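Local coordinates for protein cytosine-specific methyltransferase (Escherichia coli O157:H7 EDL933, PDB 3G7U) that probably methylates carbon 5 of cytosine in DNA, using S-adenosyl-L-methionine as the methyl donor, at residues Ile6-Gly11 with Met101-Leu106; Leu17-Ala20 with Asp25-Met28; Arg46-Gln51 with Gly64-Asp69; Phe114-Asn119 with Lys361-Leu366; Gln233-Val238 with Pro331-Phe336. All coordinates share one frame; numbering follows the deposited sequence. Where two conformers were deposited one is given.

In the fold
Contacts 1, 2 and 4 are buried and build the core of the Rossmann-like methyltransferase fold, each setting a helix against the central mixed sheet. Contact 1 packs helix 94-110 over strand 4-8 on one face of the sheet; contacts 2 and 4 use the other face, with helices 14-22 and 353-367. Contact 3 works at the rim, joining outermost strand 48-50 to helix 59-66, and is only partly buried. Contact 5 lies at the surface between two loops and reaches contact 2 through helix 14-22. All five are apolar across the interface. The core contacts rely on aliphatic and phenyl groups, whereas contact 5 gathers round one tryptophan.

Contact 1 of 5, residues Ile6-Gly11 with Met101-Leu106; sequences IDLFSG and MHFYRL
Leu8 and Phe9 both turn toward Phe103, which offers them the CD1 margin of its ring. Its CG is anti to the backbone N (chi1 -180°), which carries the ring out from helix 94-110 to the end of the strand. The CD1 methyl of Leu8 approaches the ring obliquely, 3.8 Å from Phe103 CD1, and Leu8 CB lies a little farther off, 4.1 Å from Phe103 CD1. That same methyl also meets Leu106 CD1 at 3.8 Å, one helical turn on, so a single branch of Leu8 touches both helix residues. The two phenyl rings meet rim to rim rather than stacking, with their planes turned about 33° from each other: Phe9 CE2 comes 4.1 Å from Phe103 CD1, each atom lying near the plane of the other ring.

On a different side of the helix, Arg105 NE gives a hydrogen bond of 3.1 Å to His102 ND1, lying in the imidazole plane; Glu109 and the Leu57 carbonyl hold the rest of its guanidinium. The segment DLFSG matches the first conserved motif of C5-methyltransferases, which in relatives lines the cofactor pocket. Phe9 lies about 10 Å, side chain to side chain, from Cys81, the predicted nucleophile. Ile75 of strand 74-77 touches both Leu8 and Phe103, while Ile62 of helix 59-66 packs on Leu106, placing helix 94-110 beside helix 59-66 on this face of the sheet.

Contact 2 of 5, residues Leu17-Ala20 with Asp25-Met28; sequences LGAA and DVKM
This is a small, buried helix-on-strand contact inside a beta-alpha-beta unit: strand 4-8, helix 14-22 and strand 25-30, the first crossover of the Rossmann-like fold. The helix comes back over the sheet and lays Ala19 and Ala20 on Val26. One methyl does the touching from the strand side. With CG1 anti to the backbone N (chi1 173°), Val26 turns its other methyl, CG2, to the helix, where it stands 3.9 Å from Ala19 CB. Ala19 points its methyl toward the strand. Ala20 is turned more to the flank, and its CB is farther from Val26 CG2, at 4.4 Å; its backbone N lies at 4.3 Å from the same methyl. The two backbones draw together toward the loop, the CA atoms of Ala20 and Asp25 being 5.8 Å apart.

Asp25 and Lys27 take no part in the packing and hold each other instead: Lys27 NZ makes a salt bridge of 2.9 Å to Asp25 OD2, reaching it from above the carboxylate plane. Val5 of strand 4-8 touches both Ala19 and Val26, and Leu360 of helix 353-367 also rests on Ala19. With only methyl groups between helix and strand, the contact rests on shape and exclusion of water, and the short alanine side chains let the helix backbone come near the sheet.

Contact 3 of 5, residues Arg46-Gln51 with Gly64-Asp69; sequences RSLHVQ and GFFKND
Val50 meets Phe65 at the edge of the Rossmann-like sheet, where outermost strand 48-50 is covered by the end of helix 59-66. From its CB, which points toward the helix, the side chain forks into two methyls, and both find the same ring. CG1, anti to the backbone N (chi1 171°), comes 3.8 Å from Phe65 CE2. CG2, anti to the carbonyl carbon, meets Phe65 CD2 at 3.9 Å. The fork bears on the CD2-CE2 side of the ring, with CG1 coming in at a slant.

Two residues back along the strand, Leu48 meets the next residue of the helix, Phe66, with one methyl instead of two. The intervening His49 faces the other side of the sheet, where its NE2 is hydrogen-bonded to His40 ND1 of helix 34-43. The helix ends just after the two phenylalanines. Met28 of neighbouring strand 25-30 touches both Phe65 and Phe66, so the two rings cover this strand and the one next to it. The inner ring, Phe66, is buried, while Leu48 sits at the exposed margin. There a single methyl bears on one ring bond: Leu48 CD1 is 3.8 Å from Phe66 CE1 and just as far from Phe66 CD1.

Contact 4 of 5, residues Phe114-Asn119 with Lys361-Leu366; sequences FFLAEN and KGLYNL
The backbone bond from Asn365 N to Lys361 O, 2.9 Å, closes the helical turn on which Leu363 rides out to meet Phe114 and Leu116. One methyl of that leucine serves both partners. Leu363 CD1 comes 3.9 Å from Phe114 CE1, at a slant to the ring, with Phe114 CD1 almost as near at 4.0 Å. Roughly at right angles to that approach it meets Leu116 CD1, also at 4.0 Å. Phe114 holds its ring between the backbone N and the carbonyl carbon (chi1 79°), while Leu116 sends its CG anti to the backbone N (chi1 176°); by these different routes both side chains end beside the same methyl. They are alternate residues of strand 114-119 and so lie on one face of it.

That face is turned to helix 353-367, near the C-terminal end of the chain, where Leu360 also touches both strand residues. Phe115 and Ala117 point the opposite way, to helix 94-110, so the strand is covered by helices on its two faces. Ile168 of strand 163-171 touches Leu363 as well, and Phe24 brings its ring against Phe114. The contact thus ties the last helix to an interior strand of the sheet across some 240 residues of sequence. Its chemistry is wholly hydrocarbon: dispersion and burial bind helix to strand, while backbone bonds such as Asn365 N to Lys361 O are made within the helix.

Contact 5 of 5, residues Gln233-Val238 with Pro331-Phe336; sequences QIPRNV and PDWFRF
Ile234 lies across one face of the Trp333 indole, its CG1 3.8 Å from the centroid of the five-membered ring and 22° off the ring normal, a clear CH-pi contact. This branch reaches the ring because CG1 is anti to the carbonyl carbon (chi1 -51°); it sits 3.6 Å from Trp333 CE2. Pro331, from Trp333's own turn, sets its CG 3.5 Å above the opposite face, also offset toward the rim, so an aliphatic group lies on each. Farther along the six-membered ring, Trp333 CH2 is met obliquely by Val238 CG1 at 4.0 Å and by Pro235 CD at 4.1 Å. The carbonyl O of Gln233 comes up at the rim, near the ring plane and 3.8 Å from Trp333 CZ2; Arg21 NE is its hydrogen-bonding partner. Trp333 NE1 is hydrogen-bonded to the carbonyl O of Gly232.

Both segments are loops built on beta turns, type II from Pro235 to Val238 and type I from Pro331 to Phe334. The first runs between helices 225-231 and 241-248, the second between helices 321-328 and 340-348. Helix 14-22 lies against both, with Arg21 touching Pro235 and Trp333, Ala20 on Pro235, and Leu17 on Pro331 and Trp333.

Contact 1 of 5, residues Ile6-Gly11 with Met101-Leu106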
# COMPACT_ATOMS: atom_id res chain seq x y z
N ILE A 6 -3.47 12.99 7.55
CA ILE A 6 -2.57 13.38 6.47
C ILE A 6 -1.65 12.19 6.21
O ILE A 6 -1.12 11.62 7.17
CB ILE A 6 -1.64 14.50 6.94
CG1 ILE A 6 -2.44 15.74 7.32
CG2 ILE A 6 -0.63 14.87 5.86
CD1 ILE A 6 -1.55 16.87 7.74
N ASP A 7 -1.42 11.84 4.95
CA ASP A 7 -0.48 10.74 4.60
C ASP A 7 0.81 11.30 3.96
O ASP A 7 0.78 11.86 2.86
CB ASP A 7 -1.27 9.80 3.66
CG ASP A 7 -0.53 8.46 3.33
OD1 ASP A 7 0.64 8.24 3.73
OD2 ASP A 7 -1.20 7.62 2.64
N LEU A 8 1.93 11.24 4.71
CA LEU A 8 3.21 11.68 4.27
C LEU A 8 3.95 10.55 3.54
O LEU A 8 3.95 9.44 4.03
CB LEU A 8 4.03 12.14 5.47
CG LEU A 8 3.38 13.27 6.30
CD1 LEU A 8 4.34 13.66 7.46
CD2 LEU A 8 3.09 14.52 5.43
N PHE A 9 4.58 10.87 2.41
CA PHE A 9 5.26 9.88 1.57
C PHE A 9 4.19 8.88 1.13
O PHE A 9 4.36 7.68 1.28
CB PHE A 9 6.34 9.19 2.38
CG PHE A 9 7.29 10.13 3.07
CD1 PHE A 9 8.32 10.73 2.36
CD2 PHE A 9 7.19 10.34 4.44
CE1 PHE A 9 9.20 11.60 3.03
CE2 PHE A 9 8.06 11.19 5.10
CZ PHE A 9 9.06 11.79 4.40
N SER A 10 3.11 9.38 0.57
CA SER A 10 1.93 8.57 0.39
C SER A 10 2.04 7.53 -0.72
O SER A 10 1.28 6.52 -0.72
CB SER A 10 0.74 9.49 0.03
OG SER A 10 0.94 10.12 -1.26
N GLY A 11 2.94 7.76 -1.68
CA GLY A 11 2.93 6.99 -2.94
C GLY A 11 1.55 7.03 -3.54
O GLY A 11 0.84 8.06 -3.44
N MET A 101 13.78 11.71 9.83
CA MET A 101 13.70 12.62 10.96
C MET A 101 12.65 13.72 10.78
O MET A 101 12.03 14.14 11.76
CB MET A 101 15.07 13.27 11.19
CG MET A 101 16.14 12.36 11.86
SD MET A 101 15.67 11.67 13.46
CE MET A 101 14.79 13.00 14.29
N HIS A 102 12.43 14.15 9.53
CA HIS A 102 11.39 15.16 9.21
C HIS A 102 9.99 14.65 9.43
O HIS A 102 9.09 15.42 9.80
CB HIS A 102 11.52 15.64 7.75
CG HIS A 102 12.71 16.51 7.51
ND1 HIS A 102 12.92 17.68 8.20
CD2 HIS A 102 13.75 16.38 6.66
CE1 HIS A 102 14.04 18.24 7.77
NE2 HIS A 102 14.57 17.46 6.85
N PHE A 103 9.76 13.35 9.19
CA PHE A 103 8.47 12.76 9.52
C PHE A 103 8.17 13.00 10.99
O PHE A 103 7.06 13.43 11.37
CB PHE A 103 8.42 11.22 9.23
CG PHE A 103 7.10 10.56 9.55
CD1 PHE A 103 6.11 10.49 8.58
CD2 PHE A 103 6.86 9.94 10.79
CE1 PHE A 103 4.91 9.88 8.87
CE2 PHE A 103 5.67 9.34 11.08
CZ PHE A 103 4.69 9.29 10.13
N TYR A 104 9.13 12.65 11.83
CA TYR A 104 8.94 12.73 13.27
C TYR A 104 8.97 14.18 13.76
O TYR A 104 8.30 14.49 14.72
CB TYR A 104 9.94 11.84 14.02
CG TYR A 104 9.54 10.39 13.85
CD1 TYR A 104 8.53 9.86 14.61
CD2 TYR A 104 10.14 9.59 12.87
CE1 TYR A 104 8.09 8.54 14.43
CE2 TYR A 104 9.73 8.25 12.70
CZ TYR A 104 8.72 7.74 13.48
OH TYR A 104 8.29 6.44 13.33
N ARG A 105 9.70 15.04 13.07
CA ARG A 105 9.63 16.48 13.37
C ARG A 105 8.21 16.99 13.17
O ARG A 105 7.67 17.71 14.00
CB ARG A 105 10.65 17.28 12.56
CG ARG A 105 10.51 18.78 12.71
CD ARG A 105 11.52 19.55 11.84
NE ARG A 105 11.41 19.26 10.40
CZ ARG A 105 10.46 19.73 9.58
NH1 ARG A 105 9.50 20.54 10.05
NH2 ARG A 105 10.46 19.40 8.28
N LEU A 106 7.60 16.60 12.05
CA LEU A 106 6.23 17.01 11.74
C LEU A 106 5.23 16.48 12.73
O LEU A 106 4.30 17.18 13.09
CB LEU A 106 5.86 16.63 10.30
CG LEU A 106 6.55 17.47 9.24
CD1 LEU A 106 6.22 16.95 7.85
CD2 LEU A 106 6.04 18.92 9.36

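Contact 2 of 5, residues Leu17-Ala20 with Asp25-Met28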
# COMPACT_ATOMS: atom_id res chain seq x y z
N LEU A 17 -5.65 4.11 1.40
CA LEU A 17 -6.89 3.31 1.18
C LEU A 17 -7.22 2.55 2.46
O LEU A 17 -8.38 2.42 2.85
CB LEU A 17 -6.71 2.34 0.01
CG LEU A 17 -7.91 1.40 -0.23
CD1 LEU A 17 -9.23 2.23 -0.36
CD2 LEU A 17 -7.65 0.52 -1.46
N GLY A 18 -6.18 2.03 3.11
CA GLY A 18 -6.35 1.41 4.44
C GLY A 18 -6.99 2.38 5.42
O GLY A 18 -7.94 2.02 6.12
N ALA A 19 -6.50 3.63 5.45
CA ALA A 19 -7.04 4.62 6.38
C ALA A 19 -8.50 4.90 6.07
O ALA A 19 -9.35 4.93 6.98
CB ALA A 19 -6.21 5.92 6.31
N ALA A 20 -8.80 5.10 4.79
CA ALA A 20 -10.14 5.50 4.36
C ALA A 20 -11.16 4.38 4.65
O ALA A 20 -12.28 4.64 5.11
CB ALA A 20 -10.14 5.88 2.85
N ASP A 25 -10.78 10.18 7.36
CA ASP A 25 -10.88 11.01 6.17
C ASP A 25 -9.45 11.37 5.81
O ASP A 25 -8.76 11.98 6.62
CB ASP A 25 -11.67 12.29 6.53
CG ASP A 25 -12.10 13.08 5.31
OD1 ASP A 25 -11.44 12.98 4.25
OD2 ASP A 25 -13.09 13.84 5.43
N VAL A 26 -8.98 10.99 4.62
CA VAL A 26 -7.58 11.27 4.22
C VAL A 26 -7.66 12.66 3.60
O VAL A 26 -8.16 12.82 2.48
CB VAL A 26 -7.04 10.25 3.19
CG1 VAL A 26 -5.62 10.69 2.65
CG2 VAL A 26 -6.98 8.84 3.84
N LYS A 27 -7.24 13.65 4.36
CA LYS A 27 -7.47 15.05 3.95
C LYS A 27 -6.38 15.57 3.02
O LYS A 27 -6.63 16.47 2.21
CB LYS A 27 -7.56 15.98 5.16
CG LYS A 27 -8.79 15.80 6.02
CD LYS A 27 -10.04 16.11 5.22
CE LYS A 27 -11.15 16.58 6.12
NZ LYS A 27 -12.43 16.64 5.40
N MET A 28 -5.19 14.98 3.09
CA MET A 28 -4.04 15.49 2.35
C MET A 28 -3.10 14.32 2.13
O MET A 28 -2.86 13.56 3.06
CB MET A 28 -3.27 16.58 3.14
CG MET A 28 -1.99 17.21 2.45
SD MET A 28 -1.17 18.46 3.50
CE MET A 28 -2.37 19.71 3.10

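Contact 3 of 5, residues Arg46-Gln51 with Gly64-Asp69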
# COMPACT_ATOMS: atom_id res chain seq x y z
N ARG A 46 -10.80 13.76 -3.72
CA ARG A 46 -11.19 14.78 -2.74
C ARG A 46 -10.13 15.07 -1.69
O ARG A 46 -10.30 15.96 -0.87
CB ARG A 46 -12.52 14.43 -2.06
CG ARG A 46 -13.51 13.69 -2.95
CD ARG A 46 -14.35 14.57 -3.87
NE ARG A 46 -15.74 14.09 -3.93
CZ ARG A 46 -16.19 13.03 -4.61
NH1 ARG A 46 -15.38 12.27 -5.34
NH2 ARG A 46 -17.48 12.73 -4.56
N SER A 47 -9.01 14.33 -1.71
CA SER A 47 -7.91 14.66 -0.83
C SER A 47 -7.13 15.79 -1.44
O SER A 47 -7.11 15.91 -2.65
CB SER A 47 -6.98 13.44 -0.68
OG SER A 47 -7.73 12.37 -0.14
N LEU A 48 -6.47 16.60 -0.63
CA LEU A 48 -5.55 17.61 -1.14
C LEU A 48 -4.26 16.89 -1.53
O LEU A 48 -3.90 15.93 -0.88
CB LEU A 48 -5.21 18.64 -0.08
CG LEU A 48 -6.40 19.48 0.37
CD1 LEU A 48 -5.86 20.53 1.34
CD2 LEU A 48 -6.98 20.14 -0.85
N HIS A 49 -3.59 17.37 -2.57
CA HIS A 49 -2.32 16.75 -3.02
C HIS A 49 -1.23 17.74 -3.06
O HIS A 49 -1.34 18.77 -3.74
CB HIS A 49 -2.53 16.08 -4.38
CG HIS A 49 -3.39 14.87 -4.28
ND1 HIS A 49 -4.76 14.91 -4.40
CD2 HIS A 49 -3.08 13.60 -3.93
CE1 HIS A 49 -5.26 13.71 -4.14
NE2 HIS A 49 -4.26 12.90 -3.84
N VAL A 50 -0.17 17.45 -2.31
CA VAL A 50 0.94 18.36 -2.20
C VAL A 50 2.15 17.59 -2.70
O VAL A 50 2.56 16.61 -2.06
CB VAL A 50 1.10 18.79 -0.75
CG1 VAL A 50 2.40 19.58 -0.53
CG2 VAL A 50 -0.10 19.66 -0.34
N GLN A 51 2.67 18.00 -3.86
CA GLN A 51 3.88 17.36 -4.40
C GLN A 51 5.09 18.08 -3.88
O GLN A 51 5.50 19.08 -4.45
CB GLN A 51 3.86 17.38 -5.92
CG GLN A 51 5.04 16.61 -6.53
CD GLN A 51 5.20 16.83 -8.00
OE1 GLN A 51 4.34 17.41 -8.66
NE2 GLN A 51 6.28 16.30 -8.54
N GLY A 64 -1.39 26.39 6.87
CA GLY A 64 -1.56 27.34 5.76
C GLY A 64 -2.14 26.73 4.51
O GLY A 64 -2.95 27.35 3.83
N PHE A 65 -1.75 25.50 4.20
CA PHE A 65 -2.34 24.80 3.06
C PHE A 65 -3.82 24.59 3.26
O PHE A 65 -4.60 24.72 2.33
CB PHE A 65 -1.72 23.40 2.88
CG PHE A 65 -0.27 23.38 2.45
CD1 PHE A 65 0.35 24.47 1.83
CD2 PHE A 65 0.47 22.21 2.59
CE1 PHE A 65 1.68 24.41 1.43
CE2 PHE A 65 1.80 22.13 2.17
CZ PHE A 65 2.41 23.22 1.57
N PHE A 66 -4.21 24.22 4.49
CA PHE A 66 -5.61 23.95 4.75
C PHE A 66 -6.47 25.20 4.89
O PHE A 66 -7.65 25.18 4.56
CB PHE A 66 -5.75 23.14 6.04
CG PHE A 66 -5.47 21.68 5.86
CD1 PHE A 66 -6.33 20.88 5.14
CD2 PHE A 66 -4.36 21.12 6.47
CE1 PHE A 66 -6.06 19.50 5.00
CE2 PHE A 66 -4.10 19.73 6.34
CZ PHE A 66 -4.95 18.95 5.61
N LYS A 67 -5.87 26.23 5.48
CA LYS A 67 -6.51 27.55 5.74
C LYS A 67 -7.67 27.54 6.74
O LYS A 67 -8.29 28.57 6.95
CB LYS A 67 -7.03 28.17 4.44
CG LYS A 67 -5.96 28.50 3.45
CD LYS A 67 -6.50 29.32 2.30
CE LYS A 67 -7.66 28.67 1.57
NZ LYS A 67 -7.23 27.93 0.36
N ASN A 68 -7.97 26.40 7.34
CA ASN A 68 -9.23 26.28 8.05
C ASN A 68 -9.04 25.63 9.41
O ASN A 68 -9.94 24.92 9.87
CB ASN A 68 -10.25 25.49 7.21
CG ASN A 68 -9.74 24.11 6.84
OD1 ASN A 68 -8.76 23.65 7.40
ND2 ASN A 68 -10.37 23.47 5.86
N ASP A 69 -7.86 25.84 10.00
CA ASP A 69 -7.53 25.27 11.31
C ASP A 69 -7.92 23.78 11.41
O ASP A 69 -8.42 23.34 12.44
CB ASP A 69 -8.24 26.05 12.44
CG ASP A 69 -7.74 27.48 12.57
OD1 ASP A 69 -6.65 27.81 12.02
OD2 ASP A 69 -8.46 28.28 13.22

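Contact 4 of 5, residues Phe114-Asn119 with Lys361-Leu366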
# COMPACT_ATOMS: atom_id res chain seq x y z
N PHE A 114 -2.59 10.63 17.03
CA PHE A 114 -1.73 9.45 16.86
C PHE A 114 -0.81 9.62 15.65
O PHE A 114 -1.04 10.48 14.78
CB PHE A 114 -2.61 8.20 16.73
CG PHE A 114 -3.23 8.01 15.37
CD1 PHE A 114 -2.59 7.23 14.41
CD2 PHE A 114 -4.47 8.56 15.06
CE1 PHE A 114 -3.15 7.04 13.15
CE2 PHE A 114 -5.06 8.36 13.80
CZ PHE A 114 -4.40 7.60 12.85
N PHE A 115 0.27 8.82 15.61
CA PHE A 115 1.03 8.66 14.37
C PHE A 115 1.13 7.18 14.04
O PHE A 115 1.06 6.32 14.93
CB PHE A 115 2.41 9.31 14.43
CG PHE A 115 3.37 8.66 15.39
CD1 PHE A 115 4.18 7.57 14.99
CD2 PHE A 115 3.52 9.16 16.68
CE1 PHE A 115 5.08 7.00 15.85
CE2 PHE A 115 4.43 8.60 17.55
CZ PHE A 115 5.21 7.50 17.15
N LEU A 116 1.24 6.90 12.75
CA LEU A 116 1.55 5.52 12.31
C LEU A 116 2.58 5.70 11.23
O LEU A 116 2.30 6.34 10.19
CB LEU A 116 0.31 4.83 11.77
CG LEU A 116 0.51 3.40 11.18
CD1 LEU A 116 -0.73 2.60 11.35
CD2 LEU A 116 0.91 3.41 9.70
N ALA A 117 3.74 5.09 11.42
CA ALA A 117 4.77 5.02 10.38
C ALA A 117 4.93 3.56 9.97
O ALA A 117 4.82 2.67 10.81
CB ALA A 117 6.08 5.54 10.88
N GLU A 118 5.14 3.34 8.68
CA GLU A 118 5.40 1.97 8.18
C GLU A 118 6.80 1.97 7.59
O GLU A 118 7.22 2.95 6.95
CB GLU A 118 4.34 1.54 7.17
CG GLU A 118 4.21 2.40 5.89
CD GLU A 118 5.22 2.03 4.78
OE1 GLU A 118 5.27 2.73 3.74
OE2 GLU A 118 5.95 1.03 4.93
N ASN A 119 7.56 0.90 7.80
CA ASN A 119 8.88 0.80 7.22
C ASN A 119 9.11 -0.65 6.75
O ASN A 119 8.52 -1.57 7.29
CB ASN A 119 9.98 1.17 8.21
CG ASN A 119 10.11 2.68 8.43
OD1 ASN A 119 9.46 3.22 9.30
ND2 ASN A 119 10.99 3.34 7.65
N LYS A 361 -7.94 0.31 11.46
CA LYS A 361 -9.29 0.17 12.06
C LYS A 361 -9.19 0.00 13.58
O LYS A 361 -10.06 0.47 14.32
CB LYS A 361 -10.11 -1.00 11.44
CG LYS A 361 -11.61 -1.09 11.89
CD LYS A 361 -12.37 0.19 11.54
CE LYS A 361 -13.89 0.16 11.77
NZ LYS A 361 -14.48 1.49 11.27
N GLY A 362 -8.11 -0.64 14.03
CA GLY A 362 -7.79 -0.77 15.44
C GLY A 362 -7.64 0.60 16.08
O GLY A 362 -8.24 0.86 17.12
N LEU A 363 -6.88 1.48 15.44
CA LEU A 363 -6.71 2.85 15.90
C LEU A 363 -8.01 3.65 15.85
O LEU A 363 -8.26 4.42 16.77
CB LEU A 363 -5.62 3.58 15.13
CG LEU A 363 -4.21 3.15 15.52
CD1 LEU A 363 -3.23 3.32 14.38
CD2 LEU A 363 -3.79 3.94 16.75
N TYR A 364 -8.81 3.48 14.80
CA TYR A 364 -10.06 4.22 14.67
C TYR A 364 -10.99 3.84 15.81
O TYR A 364 -11.60 4.71 16.44
CB TYR A 364 -10.75 3.90 13.35
CG TYR A 364 -12.04 4.67 13.11
CD1 TYR A 364 -12.02 5.95 12.54
CD2 TYR A 364 -13.28 4.11 13.41
CE1 TYR A 364 -13.22 6.66 12.30
CE2 TYR A 364 -14.48 4.79 13.18
CZ TYR A 364 -14.44 6.06 12.62
OH TYR A 364 -15.62 6.73 12.40
N ASN A 365 -11.08 2.54 16.07
CA ASN A 365 -11.91 2.03 17.16
C ASN A 365 -11.51 2.57 18.52
O ASN A 365 -12.38 2.95 19.31
CB ASN A 365 -11.96 0.51 17.15
CG ASN A 365 -12.81 -0.03 16.01
OD1 ASN A 365 -13.64 0.69 15.44
ND2 ASN A 365 -12.60 -1.29 15.67
N LEU A 366 -10.21 2.62 18.78
CA LEU A 366 -9.66 3.23 20.00
C LEU A 366 -10.09 4.69 20.17
O LEU A 366 -10.41 5.13 21.28
CB LEU A 366 -8.13 3.19 19.99
CG LEU A 366 -7.36 2.04 20.65
CD1 LEU A 366 -8.03 0.71 20.42
CD2 LEU A 366 -5.92 2.02 20.17

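Contact 5 of 5, residues Gln233-Val238 with Pro331-Phe336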
# COMPACT_ATOMS: atom_id res chain seq x y z
N GLN A 233 -16.49 -2.18 -1.08
CA GLN A 233 -15.93 -1.47 0.08
C GLN A 233 -15.17 -0.22 -0.38
O GLN A 233 -13.97 -0.03 -0.06
CB GLN A 233 -15.08 -2.39 0.94
CG GLN A 233 -15.91 -3.50 1.62
CD GLN A 233 -15.07 -4.41 2.49
OE1 GLN A 233 -13.95 -4.06 2.89
NE2 GLN A 233 -15.61 -5.61 2.79
N ILE A 234 -15.87 0.59 -1.17
CA ILE A 234 -15.36 1.87 -1.64
C ILE A 234 -15.71 2.93 -0.58
O ILE A 234 -16.89 3.21 -0.39
CB ILE A 234 -16.00 2.29 -2.99
CG1 ILE A 234 -15.93 1.16 -4.05
CG2 ILE A 234 -15.38 3.60 -3.47
CD1 ILE A 234 -16.56 1.51 -5.37
N PRO A 235 -14.70 3.52 0.10
CA PRO A 235 -15.01 4.56 1.09
C PRO A 235 -15.66 5.78 0.47
O PRO A 235 -15.53 6.01 -0.75
CB PRO A 235 -13.63 4.90 1.69
CG PRO A 235 -12.80 3.68 1.40
CD PRO A 235 -13.24 3.27 0.04
N ARG A 236 -16.40 6.53 1.28
CA ARG A 236 -17.09 7.71 0.80
C ARG A 236 -16.07 8.66 0.19
O ARG A 236 -14.97 8.84 0.74
CB ARG A 236 -17.85 8.39 1.97
CG ARG A 236 -18.68 9.63 1.61
CD ARG A 236 -19.45 10.16 2.84
NE ARG A 236 -18.62 10.06 4.04
CZ ARG A 236 -17.86 11.04 4.53
NH1 ARG A 236 -17.13 10.82 5.62
NH2 ARG A 236 -17.82 12.24 3.94
N ASN A 237 -16.41 9.18 -0.99
CA ASN A 237 -15.61 10.18 -1.72
C ASN A 237 -14.31 9.65 -2.37
O ASN A 237 -13.54 10.40 -2.95
CB ASN A 237 -15.31 11.39 -0.85
CG ASN A 237 -16.56 12.17 -0.49
OD1 ASN A 237 -17.38 12.46 -1.34
ND2 ASN A 237 -16.70 12.48 0.79
N VAL A 238 -14.11 8.34 -2.30
CA VAL A 238 -12.89 7.72 -2.82
C VAL A 238 -13.23 7.04 -4.14
O VAL A 238 -14.34 6.55 -4.31
CB VAL A 238 -12.34 6.73 -1.76
CG1 VAL A 238 -11.28 5.77 -2.32
CG2 VAL A 238 -11.83 7.54 -0.52
N PRO A 331 -7.91 -3.29 -4.51
CA PRO A 331 -9.15 -3.68 -5.16
C PRO A 331 -9.10 -3.48 -6.67
O PRO A 331 -8.32 -2.66 -7.17
CB PRO A 331 -10.17 -2.71 -4.58
CG PRO A 331 -9.40 -1.53 -4.10
CD PRO A 331 -8.02 -1.99 -3.81
N ASP A 332 -9.94 -4.20 -7.41
CA ASP A 332 -9.99 -4.05 -8.86
C ASP A 332 -10.37 -2.69 -9.38
O ASP A 332 -10.03 -2.37 -10.51
CB ASP A 332 -10.97 -5.06 -9.49
CG ASP A 332 -10.37 -6.42 -9.66
OD1 ASP A 332 -9.16 -6.60 -9.43
OD2 ASP A 332 -11.12 -7.34 -10.07
N TRP A 333 -11.05 -1.89 -8.55
CA TRP A 333 -11.45 -0.53 -8.95
C TRP A 333 -10.36 0.54 -8.76
O TRP A 333 -10.52 1.67 -9.19
CB TRP A 333 -12.77 -0.11 -8.24
CG TRP A 333 -12.78 -0.27 -6.74
CD1 TRP A 333 -13.29 -1.31 -6.03
CD2 TRP A 333 -12.25 0.67 -5.74
NE1 TRP A 333 -13.16 -1.09 -4.67
CE2 TRP A 333 -12.53 0.11 -4.47
CE3 TRP A 333 -11.61 1.92 -5.82
CZ2 TRP A 333 -12.15 0.74 -3.27
CZ3 TRP A 333 -11.24 2.55 -4.64
CH2 TRP A 333 -11.50 1.97 -3.38
N PHE A 334 -9.24 0.15 -8.14
CA PHE A 334 -8.11 1.07 -7.95
C PHE A 334 -7.39 1.19 -9.29
O PHE A 334 -7.09 0.20 -9.95
CB PHE A 334 -7.19 0.53 -6.84
CG PHE A 334 -6.29 1.58 -6.26
CD1 PHE A 334 -6.67 2.28 -5.10
CD2 PHE A 334 -5.09 1.89 -6.88
CE1 PHE A 334 -5.85 3.29 -4.57
CE2 PHE A 334 -4.24 2.89 -6.34
CZ PHE A 334 -4.65 3.57 -5.19
N ARG A 335 -7.09 2.42 -9.70
CA ARG A 335 -6.56 2.65 -11.03
C ARG A 335 -5.10 3.05 -10.95
O ARG A 335 -4.76 3.97 -10.21
CB ARG A 335 -7.34 3.77 -11.70
CG ARG A 335 -7.02 3.92 -13.20
CD ARG A 335 -7.97 4.96 -13.82
NE ARG A 335 -7.68 5.13 -15.24
CZ ARG A 335 -8.55 5.60 -16.13
NH1 ARG A 335 -9.79 5.92 -15.74
NH2 ARG A 335 -8.20 5.72 -17.42
N PHE A 336 -4.24 2.37 -11.70
CA PHE A 336 -2.80 2.68 -11.65
C PHE A 336 -2.37 3.40 -12.91
O PHE A 336 -3.17 3.55 -13.84
CB PHE A 336 -1.97 1.39 -11.51
CG PHE A 336 -2.22 0.71 -10.21
CD1 PHE A 336 -1.50 1.08 -9.09
CD2 PHE A 336 -3.24 -0.25 -10.08
CE1 PHE A 336 -1.77 0.50 -7.85
CE2 PHE A 336 -3.52 -0.84 -8.84
CZ PHE A 336 -2.78 -0.48 -7.72